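Local coordinates for protein 2-dehydropantoate 2-reductase (Enterococcus faecium, PDB 3WFI) that acts as an NADH-binding D-mandelate dehydrogenase of the ketopantoate reductase family, interconverting a 2-hydroxy acid and the corresponding 2-keto acid, at residues Gly196-Ile200 against Leu201-Met205; Glu300-His303 against Ala304-Ser308. One frame throughout, in Å; residues are numbered along the deposited sequence.

Contact 1: residues Gly196-Ile200 against Leu201-Met205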
loop_
_atom_site.group_PDB
_atom_site.type_symbol
_atom_site.label_atom_id
_atom_site.label_comp_id
_atom_site.label_asym_id
_atom_site.label_seq_id
_atom_site.Cartn_x
_atom_site.Cartn_y
_atom_site.Cartn_z
ATOM N N GLY B 196 0.744 -2.369 -10.277
ATOM C CA GLY B 196 0.515 -1.554 -9.081
ATOM C C GLY B 196 1.759 -1.191 -8.301
ATOM O O GLY B 196 1.930 -0.025 -7.912
ATOM N N LEU B 197 2.631 -2.173 -8.066
ATOM C CA LEU B 197 3.847 -1.949 -7.273
ATOM C C LEU B 197 4.803 -0.990 -7.949
ATOM O O LEU B 197 5.349 -0.094 -7.299
ATOM C CB LEU B 197 4.557 -3.280 -6.955
ATOM C CG LEU B 197 3.772 -4.245 -6.073
ATOM C CD1 LEU B 197 4.477 -5.584 -5.978
ATOM C CD2 LEU B 197 3.504 -3.671 -4.674
ATOM N N CYS B 198 4.995 -1.140 -9.265
ATOM C CA CYS B 198 5.902 -0.230 -9.993
ATOM C C CYS B 198 5.327 1.174 -10.044
ATOM O O CYS B 198 6.059 2.159 -9.905
ATOM C CB CYS B 198 6.143 -0.713 -11.418
ATOM S SG CYS B 198 7.181 -2.163 -11.504
ATOM N N THR B 199 4.010 1.251 -10.235
ATOM C CA THR B 199 3.310 2.524 -10.290
ATOM C C THR B 199 3.430 3.286 -8.974
ATOM O O THR B 199 3.776 4.471 -8.966
ATOM C CB THR B 199 1.831 2.320 -10.653
ATOM O OG1 THR B 199 1.750 1.761 -11.971
ATOM C CG2 THR B 199 1.085 3.639 -10.632
ATOM N N ILE B 200 3.221 2.595 -7.863
ATOM C CA ILE B 200 3.297 3.240 -6.550
ATOM C C ILE B 200 4.733 3.554 -6.110
ATOM O O ILE B 200 4.983 4.619 -5.562
ATOM C CB ILE B 200 2.594 2.396 -5.459
ATOM C CG1 ILE B 200 1.107 2.333 -5.745
ATOM C CG2 ILE B 200 2.789 2.999 -4.082
ATOM C CD1 ILE B 200 0.414 3.659 -5.610
ATOM N N LEU B 201 5.660 2.640 -6.345
ATOM C CA LEU B 201 7.055 2.837 -5.897
ATOM C C LEU B 201 7.905 3.676 -6.854
ATOM O O LEU B 201 9.010 4.099 -6.491
ATOM C CB LEU B 201 7.721 1.489 -5.640
ATOM C CG LEU B 201 7.152 0.710 -4.455
ATOM C CD1 LEU B 201 7.586 -0.750 -4.480
ATOM C CD2 LEU B 201 7.561 1.376 -3.147
ATOM N N ASP B 202 7.386 3.927 -8.053
ATOM C CA ASP B 202 8.089 4.687 -9.093
ATOM C C ASP B 202 9.376 3.992 -9.520
ATOM O O ASP B 202 10.475 4.555 -9.419
ATOM C CB ASP B 202 8.361 6.135 -8.656
ATOM C CG ASP B 202 8.794 7.023 -9.823
ATOM O OD1 ASP B 202 8.504 6.674 -10.984
ATOM O OD2 ASP B 202 9.435 8.061 -9.589
ATOM N N VAL B 203 9.232 2.766 -10.006
ATOM C CA VAL B 203 10.369 1.934 -10.381
ATOM C C VAL B 203 9.999 1.132 -11.607
ATOM O O VAL B 203 8.824 0.864 -11.844
ATOM C CB VAL B 203 10.772 0.963 -9.227
ATOM C CG1 VAL B 203 11.409 1.718 -8.074
ATOM C CG2 VAL B 203 9.582 0.149 -8.720
ATOM N N ASN B 204 10.993 0.730 -12.390
ATOM C CA ASN B 204 10.763 -0.278 -13.419
ATOM C C ASN B 204 10.749 -1.651 -12.753
ATOM O O ASN B 204 10.970 -1.765 -11.548
ATOM C CB ASN B 204 11.786 -0.181 -14.579
ATOM C CG ASN B 204 13.219 -0.407 -14.138
ATOM O OD1 ASN B 204 13.490 -1.074 -13.148
ATOM N ND2 ASN B 204 14.147 0.154 -14.881
ATOM N N MET B 205 10.518 -2.699 -13.529
ATOM C CA MET B 205 10.366 -4.019 -12.943
ATOM C C MET B 205 11.673 -4.553 -12.367
ATOM O O MET B 205 11.676 -5.181 -11.306
ATOM C CB MET B 205 9.734 -4.977 -13.952
ATOM C CG MET B 205 8.242 -4.696 -14.074
ATOM S SD MET B 205 7.376 -5.593 -15.345
ATOM C CE MET B 205 7.904 -4.714 -16.818
#
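The carbonyl group of Cys-198 is the flat group to look at first: Val-203 N meets its O in the carbonyl plane, on a lone pair, at 3.2 Å. Asp-202 N also approaches Cys-198 O, at 2.9 Å, but that bond is weak, its N-H badly angled. One residue earlier, Leu-197 O takes an ordinary helical bond from Leu-201 N. The CB of Leu-201 rests on the same acceptor, 3.3 Å from Leu-197 O.

Cys-198 also supplies the side chain that bridges the turn. With SG beside its own backbone N and anti to the carbonyl carbon (chi1 -72°), the sulfur swings over to the loop that follows. Cys-198 CB presses on Val-203 O at 3.1 Å, and that buried oxygen has no polar partner in the model. Farther out, Cys-198 SG sits 3.8 Å from Met-205 CG and 4.3 Å from Val-203 CG2, an apolar patch that Leu-208 and Pro-259 also touch.

Asp-202 turns its carboxylate outward to Tyr-262, and Leu-201 packs on Ala-304 of the second subunit. Asn-204 then sets the next helix, its OD1 capping Glu-207 N. A positive phi at Asp-202 (62°), the six-to-one bond from Val-203 to Cys-198 and the apolar contact between the same two residues make up most of a Schellman motif, though Asp-202 N leans weakly on Cys-198 O instead of bonding to Thr-199 O; this helix end leads straight into the N-cap of helix 205-209 within the helical C-terminal domain.

Contact 2: residues Glu300-His303 against Ala304-Ser308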
loop_
_atom_site.group_PDB
_atom_site.type_symbol
_atom_site.label_atom_id
_atom_site.label_comp_id
_atom_site.label_asym_id
_atom_site.label_seq_id
_atom_site.Cartn_x
_atom_site.Cartn_y
_atom_site.Cartn_z
ATOM N N GLU B 300 -6.443 0.906 -3.380
ATOM C CA GLU B 300 -6.615 2.184 -2.706
ATOM C C GLU B 300 -5.414 3.120 -2.958
ATOM O O GLU B 300 -5.595 4.317 -3.186
ATOM C CB GLU B 300 -6.825 1.944 -1.216
ATOM C CG GLU B 300 -8.215 1.396 -0.902
ATOM C CD GLU B 300 -8.245 0.524 0.324
ATOM O OE1 GLU B 300 -7.272 0.560 1.118
ATOM O OE2 GLU B 300 -9.237 -0.214 0.476
ATOM N N LEU B 301 -4.198 2.571 -2.907
ATOM C CA LEU B 301 -3.001 3.380 -3.117
ATOM C C LEU B 301 -2.886 3.917 -4.545
ATOM O O LEU B 301 -2.535 5.095 -4.749
ATOM C CB LEU B 301 -1.749 2.575 -2.780
ATOM C CG LEU B 301 -1.497 2.362 -1.299
ATOM C CD1 LEU B 301 -0.474 1.244 -1.096
ATOM C CD2 LEU B 301 -1.044 3.661 -0.652
ATOM N N VAL B 302 -3.205 3.081 -5.523
ATOM C CA VAL B 302 -3.140 3.505 -6.923
ATOM C C VAL B 302 -4.158 4.602 -7.170
ATOM O O VAL B 302 -3.861 5.597 -7.833
ATOM C CB VAL B 302 -3.312 2.324 -7.887
ATOM C CG1 VAL B 302 -3.505 2.798 -9.316
ATOM C CG2 VAL B 302 -2.106 1.406 -7.801
ATOM N N HIS B 303 -5.360 4.446 -6.611
ATOM C CA HIS B 303 -6.360 5.509 -6.733
ATOM C C HIS B 303 -5.913 6.814 -6.083
ATOM O O HIS B 303 -6.135 7.897 -6.639
ATOM C CB HIS B 303 -7.717 5.044 -6.175
ATOM C CG HIS B 303 -8.459 4.114 -7.073
ATOM N ND1 HIS B 303 -8.554 4.294 -8.443
ATOM C CD2 HIS B 303 -9.160 2.992 -6.795
ATOM C CE1 HIS B 303 -9.272 3.316 -8.958
ATOM N NE2 HIS B 303 -9.652 2.518 -7.980
ATOM N N ALA B 304 -5.313 6.722 -4.895
ATOM C CA ALA B 304 -4.777 7.899 -4.223
ATOM C C ALA B 304 -3.688 8.580 -5.071
ATOM O O ALA B 304 -3.598 9.816 -5.108
ATOM C CB ALA B 304 -4.231 7.537 -2.849
ATOM N N LYS B 305 -2.881 7.773 -5.757
ATOM C CA LYS B 305 -1.803 8.317 -6.591
ATOM C C LYS B 305 -2.401 9.017 -7.823
ATOM O O LYS B 305 -1.971 10.117 -8.177
ATOM C CB LYS B 305 -0.842 7.217 -7.031
ATOM C CG LYS B 305 0.397 7.711 -7.800
ATOM C CD LYS B 305 1.343 8.528 -6.930
ATOM C CE LYS B 305 2.603 8.911 -7.697
ATOM N NZ LYS B 305 3.577 9.614 -6.834
ATOM N N GLU B 306 -3.396 8.381 -8.442
ATOM C CA GLU B 306 -4.206 9.015 -9.497
ATOM C C GLU B 306 -4.712 10.378 -9.020
ATOM O O GLU B 306 -4.516 11.395 -9.676
ATOM C CB GLU B 306 -5.402 8.130 -9.895
ATOM C CG GLU B 306 -5.052 6.866 -10.668
ATOM C CD GLU B 306 -6.221 5.899 -10.775
ATOM O OE1 GLU B 306 -7.199 6.065 -10.019
ATOM O OE2 GLU B 306 -6.171 4.988 -11.633
ATOM N N ASP B 307 -5.351 10.385 -7.860
ATOM C CA ASP B 307 -5.927 11.596 -7.313
ATOM C C ASP B 307 -4.856 12.666 -7.094
ATOM O O ASP B 307 -5.064 13.817 -7.436
ATOM C CB ASP B 307 -6.664 11.310 -6.007
ATOM C CG ASP B 307 -7.894 10.416 -6.201
ATOM O OD1 ASP B 307 -8.417 10.328 -7.327
ATOM O OD2 ASP B 307 -8.368 9.831 -5.205
ATOM N N SER B 308 -3.710 12.267 -6.558
ATOM C CA SER B 308 -2.633 13.206 -6.266
ATOM C C SER B 308 -2.051 13.852 -7.526
ATOM O O SER B 308 -1.485 14.942 -7.449
ATOM C CB SER B 308 -1.518 12.526 -5.458
ATOM O OG SER B 308 -0.665 11.741 -6.269
#
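The bond between His-303 ND1 and Glu-306 OE1 is short, 2.7 Å, and nearly straight at 167°. The oxygen lies at the edge of the imidazole, close to the ring plane, yet the histidine meets it from above the carboxylate plane, the two planes being 53° apart. Both side chains have CG beside the backbone N and anti to the carbonyl carbon, which lays them side by side, pointing the same way, with the glutamate extended beyond CG.

Each end of the pair has a further partner. His-303 NE2 is bonded to Asp-275, and Glu-306 OE2 to Thr-272, which fixes the rotation of both flat groups. Carboxylates at both ring nitrogens would probably favour a protonated imidazole. Glu-306 CG also lies over the backbone, 3.3 Å from Val-302 O, while Val-302 CG1 touches Glu-306 OE2 only loosely, at 4.2 Å.

Beneath these groups the helix is regular: Glu-306 N binds Val-302 O at 2.9 Å, and Asp-307 N binds His-303 O at the same length. Near the helix end, Ser-308 OG folds back to Lys-305 O at 2.8 Å. Glu-300 and Asp-307 send their carboxylates to the second subunit, to Tyr-294 and Lys-216 and to Ser-212 respectively. This is an i to i+3 histidine-carboxylate pair on the last turns of helix 293-308, the C-terminal helix of the domain, whose other side faces the dimer partner.

Overall arrangement
Both contacts are local, one closing a helix and the other lying along one, and they belong to the same helical C-terminal domain. They meet directly: Ile-200 CD1 packs 3.4 Å from Leu-301 O, and Gly-196 CA lies near Val-302 CG2, so helix 194-201 rests on helix 293-308. Contact 1 is almost wholly buried and combines backbone hydrogen bonds at a helix end with sulfur and aliphatic packing, whereas contact 2 is partly exposed and mainly polar. The dimer joins them again, reciprocally: Lys-305 of each subunit bonds to Leu-201 O of the other, and Ile-200 packs on its own copy. Glu-306 in contact 2 comes somewhat nearer the NAD(+)-binding residues Arg-270 and Glu-273.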